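Local coordinates for fucolectin-related protein (Streptococcus pneumoniae, PDB 2WMF), which probably hydrolyses fucose-containing blood-group antigen glycans of the host, as a family 98 glycoside hydrolase, at residues Val282-Gly287 with Ser430-Asn435; Ile314-His319 with His465-Val470. All coordinates share one frame; numbering follows the deposited sequence.

Overall arrangement
Both interactions join the eight-stranded parallel (beta/alpha) barrel to a six-stranded antiparallel sheet of the C-terminal region. Interaction 1 uses the end of helix 272-283 and the turn after it. Interaction 2 uses helix 307-322, which follows the last barrel strand, 289-293. Their partners, strands 430-434 and 467-472, are antiparallel neighbours in one sheet. Along the chain the order is 282-287, 314-319, 430-435, 465-470, so the two contacts interleave. Their centres lie about 9 Å apart. They touch directly through Y432 OH and H319 NE2, 2.7 Å apart, a probable hydrogen bond. Both are buried and lie side by side where the barrel meets the sheet.

Interaction 1 of 2, residues Val282-Gly287 with Ser430-Asn435; sequences VYTGGG and SWYIYN
T284 lays its methyl group on the ring of Y432, and Y283 meets the outer end of the same ring. This apolar part is tightly packed. T284 CG2 sits 4.0 Å from the centroid of the Y432 ring and 24° off its normal, a CH-pi contact over one face. The methyl is offset toward the rim; its nearest ring atom is Y432 CG, at 3.7 Å. The T284 hydroxyl is turned the other way. With chi1 at 61°, OG1 falls between the backbone N and the carbonyl carbon, and it hydrogen-bonds to M280 O one turn back. This leaves the methyl on the side of the tyrosine.

The Y283 and Y432 side chains cross at about a right angle. Their rings form an oblique pair, with centroids 5.6 Å apart and planes at 45°. The closest ring atoms are Y283 CE2 and Y432 CZ, 3.6 Å apart.

The hydroxyl end is looser and holds a water. This water donates a long bond of 3.2 Å to Y283 OH and lies 2.9 Å from Y432 OH, also hydrogen-bonded. Each hydroxyl has a protein partner too: N323 O for Y283 and H319 NE2 for Y432.

Behind T284 the chain turns away in a Schellman motif. G287 N bonds to V282 O at 2.8 Å, and G286 N to Y283 O at 3.0 Å. G286 takes the positive phi of the C-prime position.

The contact thus sets the end of helix 272-283 against strand 430-434. Strand 423-427 flanks it, with V427 touching both T284 and Y432, and V469 of strand 467-472 packs on Y432 as well.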
ATOM      1  N   VAL A 282       4.054   1.422  -3.434  1.00  5.83           N
ATOM      2  CA  VAL A 282       3.241   0.640  -4.405  1.00  6.15           C
ATOM      3  C   VAL A 282       3.030   1.497  -5.671  1.00  5.92           C
ATOM      4  O   VAL A 282       3.394   1.071  -6.801  1.00  6.87           O
ATOM      5  CB  VAL A 282       1.927   0.174  -3.764  1.00  7.26           C
ATOM      6  CG1 VAL A 282       0.973  -0.375  -4.825  1.00  6.80           C
ATOM      7  CG2 VAL A 282       2.234  -0.895  -2.641  1.00  7.89           C
ATOM      8  N   TYR A 283       2.487   2.680  -5.458  1.00  7.24           N
ATOM      9  CA  TYR A 283       2.217   3.666  -6.541  1.00  6.92           C
ATOM     10  C   TYR A 283       3.438   3.859  -7.458  1.00  6.57           C
ATOM     11  O   TYR A 283       3.357   3.709  -8.699  1.00  7.69           O
ATOM     12  CB  TYR A 283       1.759   4.986  -5.918  1.00  8.04           C
ATOM     13  CG  TYR A 283       1.672   6.103  -6.906  1.00  7.74           C
ATOM     14  CD1 TYR A 283       0.501   6.328  -7.611  1.00  7.41           C
ATOM     15  CD2 TYR A 283       2.722   6.994  -7.077  1.00  8.39           C
ATOM     16  CE1 TYR A 283       0.407   7.382  -8.524  1.00  8.83           C
ATOM     17  CE2 TYR A 283       2.628   8.065  -7.988  1.00  8.61           C
ATOM     18  CZ  TYR A 283       1.462   8.245  -8.705  1.00 10.03           C
ATOM     19  OH  TYR A 283       1.400   9.310  -9.639  1.00 10.75           O
ATOM     20  N   THR A 284       4.580   4.228  -6.864  1.00  5.97           N
ATOM     21  CA  THR A 284       5.780   4.528  -7.660  1.00  6.88           C
ATOM     22  C   THR A 284       6.374   3.307  -8.340  1.00  7.11           C
ATOM     23  O   THR A 284       7.203   3.451  -9.230  1.00  8.52           O
ATOM     24  CB  THR A 284       6.874   5.258  -6.837  1.00  7.28           C
ATOM     25  OG1 THR A 284       7.299   4.431  -5.745  1.00  7.91           O
ATOM     26  CG2 THR A 284       6.352   6.618  -6.311  1.00  8.36           C
ATOM     27  N   GLY A 285       5.990   2.107  -7.867  1.00  6.79           N
ATOM     28  CA  GLY A 285       6.356   0.812  -8.465  1.00  7.38           C
ATOM     29  C   GLY A 285       5.391   0.327  -9.521  1.00  7.07           C
ATOM     30  O   GLY A 285       5.520  -0.785 -10.014  1.00  7.85           O
ATOM     31  N   GLY A 286       4.431   1.162  -9.873  1.00  7.55           N
ATOM     32  CA  GLY A 286       3.413   0.784 -10.840  1.00  7.16           C
ATOM     33  C   GLY A 286       2.147   0.094 -10.337  1.00  7.07           C
ATOM     34  O   GLY A 286       1.268  -0.324 -11.109  1.00  7.00           O
ATOM     35  N   GLY A 287       2.051  -0.067  -9.026  1.00  7.54           N
ATOM     36  CA  GLY A 287       0.892  -0.668  -8.405  1.00  8.28           C
ATOM     37  C   GLY A 287      -0.367   0.175  -8.520  1.00  8.08           C
ATOM     38  O   GLY A 287      -0.298   1.422  -8.644  1.00  7.41           O
ATOM     39  N   SER A 430       8.840  14.106 -11.723  1.00  7.74           N
ATOM     40  CA  SER A 430       8.591  14.341 -10.304  1.00  6.99           C
ATOM     41  C   SER A 430       9.634  13.683  -9.377  1.00  6.69           C
ATOM     42  O   SER A 430      10.278  12.688  -9.753  1.00  7.38           O
ATOM     43  CB  SER A 430       7.234  13.806  -9.893  1.00  8.52           C
ATOM     44  OG  SER A 430       6.185  14.368 -10.637  1.00  7.97           O
ATOM     45  N   TRP A 431       9.753  14.249  -8.176  1.00  7.47           N
ATOM     46  CA  TRP A 431      10.440  13.635  -7.069  1.00  7.24           C
ATOM     47  C   TRP A 431       9.405  13.157  -6.061  1.00  6.15           C
ATOM     48  O   TRP A 431       8.506  13.913  -5.678  1.00  7.68           O
ATOM     49  CB  TRP A 431      11.350  14.654  -6.347  1.00  7.60           C
ATOM     50  CG  TRP A 431      12.651  14.975  -7.032  1.00  7.86           C
ATOM     51  CD1 TRP A 431      13.031  16.202  -7.599  1.00  9.24           C
ATOM     52  CD2 TRP A 431      13.778  14.127  -7.115  1.00  7.86           C
ATOM     53  NE1 TRP A 431      14.332  16.125  -8.059  1.00  9.10           N
ATOM     54  CE2 TRP A 431      14.840  14.880  -7.747  1.00  9.75           C
ATOM     55  CE3 TRP A 431      14.032  12.826  -6.691  1.00  9.23           C
ATOM     56  CZ2 TRP A 431      16.096  14.353  -7.947  1.00  8.73           C
ATOM     57  CZ3 TRP A 431      15.311  12.315  -6.889  1.00  9.09           C
ATOM     58  CH2 TRP A 431      16.312  13.068  -7.537  1.00 10.99           C
ATOM     59  N   TYR A 432       9.576  11.914  -5.604  1.00  6.59           N
ATOM     60  CA  TYR A 432       8.777  11.299  -4.535  1.00  7.43           C
ATOM     61  C   TYR A 432       9.735  11.102  -3.327  1.00  7.45           C
ATOM     62  O   TYR A 432      10.790  10.473  -3.459  1.00  8.31           O
ATOM     63  CB  TYR A 432       8.163   9.958  -4.981  1.00  7.79           C
ATOM     64  CG  TYR A 432       6.962  10.195  -5.852  1.00  7.47           C
ATOM     65  CD1 TYR A 432       5.696  10.219  -5.285  1.00  8.01           C
ATOM     66  CD2 TYR A 432       7.090  10.549  -7.197  1.00  9.00           C
ATOM     67  CE1 TYR A 432       4.572  10.564  -6.017  1.00  8.27           C
ATOM     68  CE2 TYR A 432       5.949  10.901  -7.976  1.00  7.10           C
ATOM     69  CZ  TYR A 432       4.697  10.913  -7.397  1.00  8.74           C
ATOM     70  OH  TYR A 432       3.585  11.275  -8.143  1.00  9.32           O
ATOM     71  N   ILE A 433       9.353  11.644  -2.173  1.00  7.87           N
ATOM     72  CA  ILE A 433      10.266  11.856  -1.060  1.00  7.80           C
ATOM     73  C   ILE A 433       9.609  11.454   0.270  1.00  7.05           C
ATOM     74  O   ILE A 433       8.426  11.725   0.490  1.00  7.63           O
ATOM     75  CB  ILE A 433      10.621  13.360  -0.952  1.00  8.16           C
ATOM     76  CG1 ILE A 433      11.207  13.880  -2.267  1.00  9.15           C
ATOM     77  CG2 ILE A 433      11.521  13.644   0.222  1.00  8.76           C
ATOM     78  CD1 ILE A 433      10.636  15.210  -2.656  1.00  9.02           C
ATOM     79  N   TYR A 434      10.392  10.871   1.169  1.00  7.18           N
ATOM     80  CA  TYR A 434       9.988  10.737   2.569  1.00  7.50           C
ATOM     81  C   TYR A 434      11.165  10.566   3.521  1.00  7.23           C
ATOM     82  O   TYR A 434      12.274  10.227   3.135  1.00  7.09           O
ATOM     83  CB  TYR A 434       8.923   9.669   2.786  1.00  7.71           C
ATOM     84  CG  TYR A 434       9.155   8.226   2.363  1.00  8.80           C
ATOM     85  CD1 TYR A 434      10.177   7.448   2.930  1.00  8.00           C
ATOM     86  CD2 TYR A 434       8.313   7.594   1.411  1.00  8.23           C
ATOM     87  CE1 TYR A 434      10.380   6.127   2.541  1.00  7.09           C
ATOM     88  CE2 TYR A 434       8.480   6.261   1.060  1.00  8.29           C
ATOM     89  CZ  TYR A 434       9.502   5.509   1.627  1.00  8.55           C
ATOM     90  OH  TYR A 434       9.654   4.178   1.312  1.00  8.48           O
ATOM     91  N   ASN A 435      10.852  10.781   4.809  1.00  8.30           N
ATOM     92  CA  ASN A 435      11.762  10.461   5.891  1.00  8.12           C
ATOM     93  C   ASN A 435      11.574   8.952   6.168  1.00  7.90           C
ATOM     94  O   ASN A 435      10.444   8.513   6.391  1.00  9.01           O
ATOM     95  CB  ASN A 435      11.408  11.298   7.124  1.00  7.75           C
ATOM     96  CG  ASN A 435      12.299  10.996   8.337  1.00  8.50           C
ATOM     97  OD1 ASN A 435      12.576   9.826   8.637  1.00  7.81           O
ATOM     98  ND2 ASN A 435      12.803  12.064   8.991  1.00  7.36           N
TER
HETATM   99  O   HOH W   1       3.842  10.863 -10.958  1.00 11.57           O

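Interaction 2 of 2, residues Ile314-His319 with His465-Val470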
ATOM      1  N   ILE A 314      -7.017   8.509   2.128  1.00  8.00           N
ATOM      2  CA  ILE A 314      -7.736   9.255   1.075  1.00  8.31           C
ATOM      3  C   ILE A 314      -6.853  10.299   0.366  1.00  9.04           C
ATOM      4  O   ILE A 314      -6.859  10.356  -0.855  1.00  7.78           O
ATOM      5  CB  ILE A 314      -9.089   9.833   1.611  1.00  8.65           C
ATOM      6  CG1 ILE A 314     -10.042   8.658   1.828  1.00  9.15           C
ATOM      7  CG2 ILE A 314      -9.651  10.917   0.651  1.00  9.15           C
ATOM      8  CD1 ILE A 314     -10.520   7.972   0.518  1.00  8.96           C
ATOM      9  N   PRO A 315      -6.055  11.099   1.107  1.00  8.63           N
ATOM     10  CA  PRO A 315      -5.252  12.087   0.370  1.00  8.57           C
ATOM     11  C   PRO A 315      -4.272  11.448  -0.616  1.00  8.26           C
ATOM     12  O   PRO A 315      -4.110  11.948  -1.742  1.00  8.48           O
ATOM     13  CB  PRO A 315      -4.561  12.886   1.488  1.00  7.81           C
ATOM     14  CG  PRO A 315      -5.537  12.797   2.618  1.00  8.53           C
ATOM     15  CD  PRO A 315      -6.025  11.361   2.562  1.00  8.44           C
ATOM     16  N   PHE A 316      -3.666  10.314  -0.235  1.00  8.66           N
ATOM     17  CA  PHE A 316      -2.715   9.690  -1.139  1.00  8.60           C
ATOM     18  C   PHE A 316      -3.449   9.006  -2.289  1.00  8.47           C
ATOM     19  O   PHE A 316      -3.007   9.105  -3.423  1.00  9.21           O
ATOM     20  CB  PHE A 316      -1.699   8.772  -0.494  1.00  9.18           C
ATOM     21  CG  PHE A 316      -0.579   8.507  -1.405  1.00  8.95           C
ATOM     22  CD1 PHE A 316       0.468   9.418  -1.518  1.00  8.82           C
ATOM     23  CD2 PHE A 316      -0.618   7.415  -2.238  1.00  8.67           C
ATOM     24  CE1 PHE A 316       1.466   9.237  -2.488  1.00 10.32           C
ATOM     25  CE2 PHE A 316       0.419   7.198  -3.198  1.00 10.24           C
ATOM     26  CZ  PHE A 316       1.447   8.116  -3.306  1.00 11.08           C
ATOM     27  N   PHE A 317      -4.582   8.386  -2.017  1.00  8.65           N
ATOM     28  CA  PHE A 317      -5.350   7.760  -3.090  1.00  8.75           C
ATOM     29  C   PHE A 317      -5.837   8.816  -4.113  1.00  9.06           C
ATOM     30  O   PHE A 317      -5.813   8.553  -5.350  1.00  8.56           O
ATOM     31  CB  PHE A 317      -6.506   6.934  -2.568  1.00  8.46           C
ATOM     32  CG  PHE A 317      -7.130   6.062  -3.634  1.00  8.29           C
ATOM     33  CD1 PHE A 317      -6.444   4.984  -4.170  1.00  8.23           C
ATOM     34  CD2 PHE A 317      -8.382   6.364  -4.127  1.00  7.74           C
ATOM     35  CE1 PHE A 317      -6.978   4.224  -5.159  1.00  7.91           C
ATOM     36  CE2 PHE A 317      -8.941   5.583  -5.137  1.00  8.00           C
ATOM     37  CZ  PHE A 317      -8.231   4.523  -5.661  1.00  8.39           C
ATOM     38  N   ARG A 318      -6.242   9.993  -3.620  1.00  9.61           N
ATOM     39  CA  ARG A 318      -6.601  11.120  -4.500  1.00  9.81           C
ATOM     40  C   ARG A 318      -5.401  11.500  -5.381  1.00  8.97           C
ATOM     41  O   ARG A 318      -5.558  11.779  -6.585  1.00  9.60           O
ATOM     42  CB  ARG A 318      -7.133  12.323  -3.728  1.00 11.41           C
ATOM     43  CG  ARG A 318      -8.539  12.154  -3.219  1.00 12.23           C
ATOM     44  CD  ARG A 318      -9.020  13.354  -2.421  1.00 15.58           C
ATOM     45  NE  ARG A 318     -10.467  13.321  -2.296  1.00 15.98           N
ATOM     46  CZ  ARG A 318     -11.138  13.753  -1.256  1.00 16.76           C
ATOM     47  NH1 ARG A 318     -10.518  14.260  -0.204  1.00 20.58           N
ATOM     48  NH2 ARG A 318     -12.445  13.670  -1.258  1.00 20.06           N
ATOM     49  N   HIS A 319      -4.197  11.542  -4.802  1.00  8.27           N
ATOM     50  CA  HIS A 319      -2.993  11.763  -5.602  1.00  8.64           C
ATOM     51  C   HIS A 319      -2.907  10.751  -6.744  1.00  8.19           C
ATOM     52  O   HIS A 319      -2.604  11.122  -7.910  1.00  8.76           O
ATOM     53  CB  HIS A 319      -1.704  11.715  -4.762  1.00  8.71           C
ATOM     54  CG  HIS A 319      -0.478  11.961  -5.575  1.00  9.16           C
ATOM     55  ND1 HIS A 319      -0.085  13.219  -5.988  1.00  9.70           N
ATOM     56  CD2 HIS A 319       0.442  11.096  -6.066  1.00 10.02           C
ATOM     57  CE1 HIS A 319       1.043  13.113  -6.669  1.00  9.95           C
ATOM     58  NE2 HIS A 319       1.354  11.839  -6.779  1.00 10.92           N
ATOM     59  N   HIS A 465       7.760  10.696   9.517  1.00  7.72           N
ATOM     60  CA  HIS A 465       6.355  10.551   9.089  1.00  8.18           C
ATOM     61  C   HIS A 465       5.921  11.801   8.290  1.00  8.04           C
ATOM     62  O   HIS A 465       4.814  12.349   8.457  1.00  8.72           O
ATOM     63  CB  HIS A 465       5.440  10.227  10.266  1.00  8.25           C
ATOM     64  CG  HIS A 465       6.046   9.201  11.163  1.00  8.97           C
ATOM     65  ND1 HIS A 465       6.232   9.408  12.516  1.00  9.82           N
ATOM     66  CD2 HIS A 465       6.573   7.990  10.879  1.00  8.85           C
ATOM     67  CE1 HIS A 465       6.825   8.340  13.026  1.00  9.99           C
ATOM     68  NE2 HIS A 465       7.065   7.473  12.054  1.00  8.35           N
ATOM     69  N   THR A 466       6.844  12.224   7.426  1.00  8.32           N
ATOM     70  CA  THR A 466       6.608  13.290   6.448  1.00  7.65           C
ATOM     71  C   THR A 466       6.940  12.753   5.062  1.00  7.27           C
ATOM     72  O   THR A 466       8.020  12.199   4.865  1.00  8.09           O
ATOM     73  CB  THR A 466       7.487  14.569   6.710  1.00  7.53           C
ATOM     74  OG1 THR A 466       7.280  14.995   8.053  1.00  8.43           O
ATOM     75  CG2 THR A 466       7.065  15.715   5.768  1.00  7.61           C
ATOM     76  N   TYR A 467       6.010  12.948   4.116  1.00  7.24           N
ATOM     77  CA  TYR A 467       6.273  12.695   2.721  1.00  6.81           C
ATOM     78  C   TYR A 467       6.027  13.979   1.903  1.00  6.57           C
ATOM     79  O   TYR A 467       5.342  14.928   2.343  1.00  8.38           O
ATOM     80  CB  TYR A 467       5.536  11.480   2.180  1.00  6.82           C
ATOM     81  CG  TYR A 467       4.032  11.644   1.917  1.00  7.18           C
ATOM     82  CD1 TYR A 467       3.564  12.263   0.756  1.00  7.92           C
ATOM     83  CD2 TYR A 467       3.076  11.212   2.833  1.00  7.69           C
ATOM     84  CE1 TYR A 467       2.183  12.388   0.495  1.00  8.45           C
ATOM     85  CE2 TYR A 467       1.697  11.321   2.576  1.00  6.82           C
ATOM     86  CZ  TYR A 467       1.243  11.918   1.404  1.00  7.90           C
ATOM     87  OH  TYR A 467      -0.127  12.009   1.141  1.00  8.46           O
ATOM     88  N   ALA A 468       6.636  13.971   0.711  1.00  6.82           N
ATOM     89  CA  ALA A 468       6.517  15.087  -0.230  1.00  7.29           C
ATOM     90  C   ALA A 468       6.518  14.564  -1.642  1.00  7.61           C
ATOM     91  O   ALA A 468       7.157  13.522  -1.941  1.00  8.69           O
ATOM     92  CB  ALA A 468       7.656  16.112  -0.020  1.00  7.94           C
ATOM     93  N   VAL A 469       5.816  15.299  -2.521  1.00  7.56           N
ATOM     94  CA  VAL A 469       5.878  15.050  -3.944  1.00  7.63           C
ATOM     95  C   VAL A 469       6.123  16.387  -4.605  1.00  7.94           C
ATOM     96  O   VAL A 469       5.388  17.359  -4.355  1.00  9.51           O
ATOM     97  CB  VAL A 469       4.587  14.416  -4.524  1.00  7.57           C
ATOM     98  CG1 VAL A 469       4.805  14.017  -6.027  1.00  9.21           C
ATOM     99  CG2 VAL A 469       4.129  13.198  -3.712  1.00  8.25           C
ATOM    100  N   VAL A 470       7.130  16.429  -5.455  1.00  8.07           N
ATOM    101  CA  VAL A 470       7.434  17.667  -6.185  1.00  8.29           C
ATOM    102  C   VAL A 470       7.348  17.379  -7.684  1.00  8.59           C
ATOM    103  O   VAL A 470       8.126  16.567  -8.216  1.00  8.36           O
ATOM    104  CB  VAL A 470       8.867  18.229  -5.835  1.00  8.66           C
ATOM    105  CG1 VAL A 470       9.204  19.487  -6.694  1.00  9.33           C
ATOM    106  CG2 VAL A 470       9.044  18.479  -4.322  1.00  9.34           C
TER
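The ring of F316 turns its edge toward the face of Y467, in an offset edge-to-face pair. The planes stand at 81° and the centroids are 5.8 Å apart. At the F316 edge, close to its plane, lies Y467 OH, 3.8 Å from F316 CD1. The same CD1 is 3.9 Å from Y467 CZ, so the phenol end of the tyrosine carries the touch. The second flat group is the H319 imidazole. V469 CG2 lies over one of its faces, while the nearest atoms are V469 CG1 and H319 CE1, 3.9 Å apart.

F316 and H319 are three residues apart on helix 307-322 and use the same side of it. Both have CG anti to the backbone N, with chi1 of -164° for F316 and -179° for H319, which sends both rings out to the sheet. Y467 and V469 alternate with A468 on strand 467-472 and share its helix-facing side. H319 and V469 approach from opposite directions.

Other side chains flank the pair. M280 of helix 272-283 touches both F316 and Y467. L480 touches H319, whose ring also meets Y283 edge-to-face.

The chemistry between the segments is van der Waals and aromatic. No charged group is seen to take part between the two segments; the contact rests on apolar and ring contacts. The valine methyls lie against the imidazole, while NE2 is satisfied by Y432 OH on the adjacent strand.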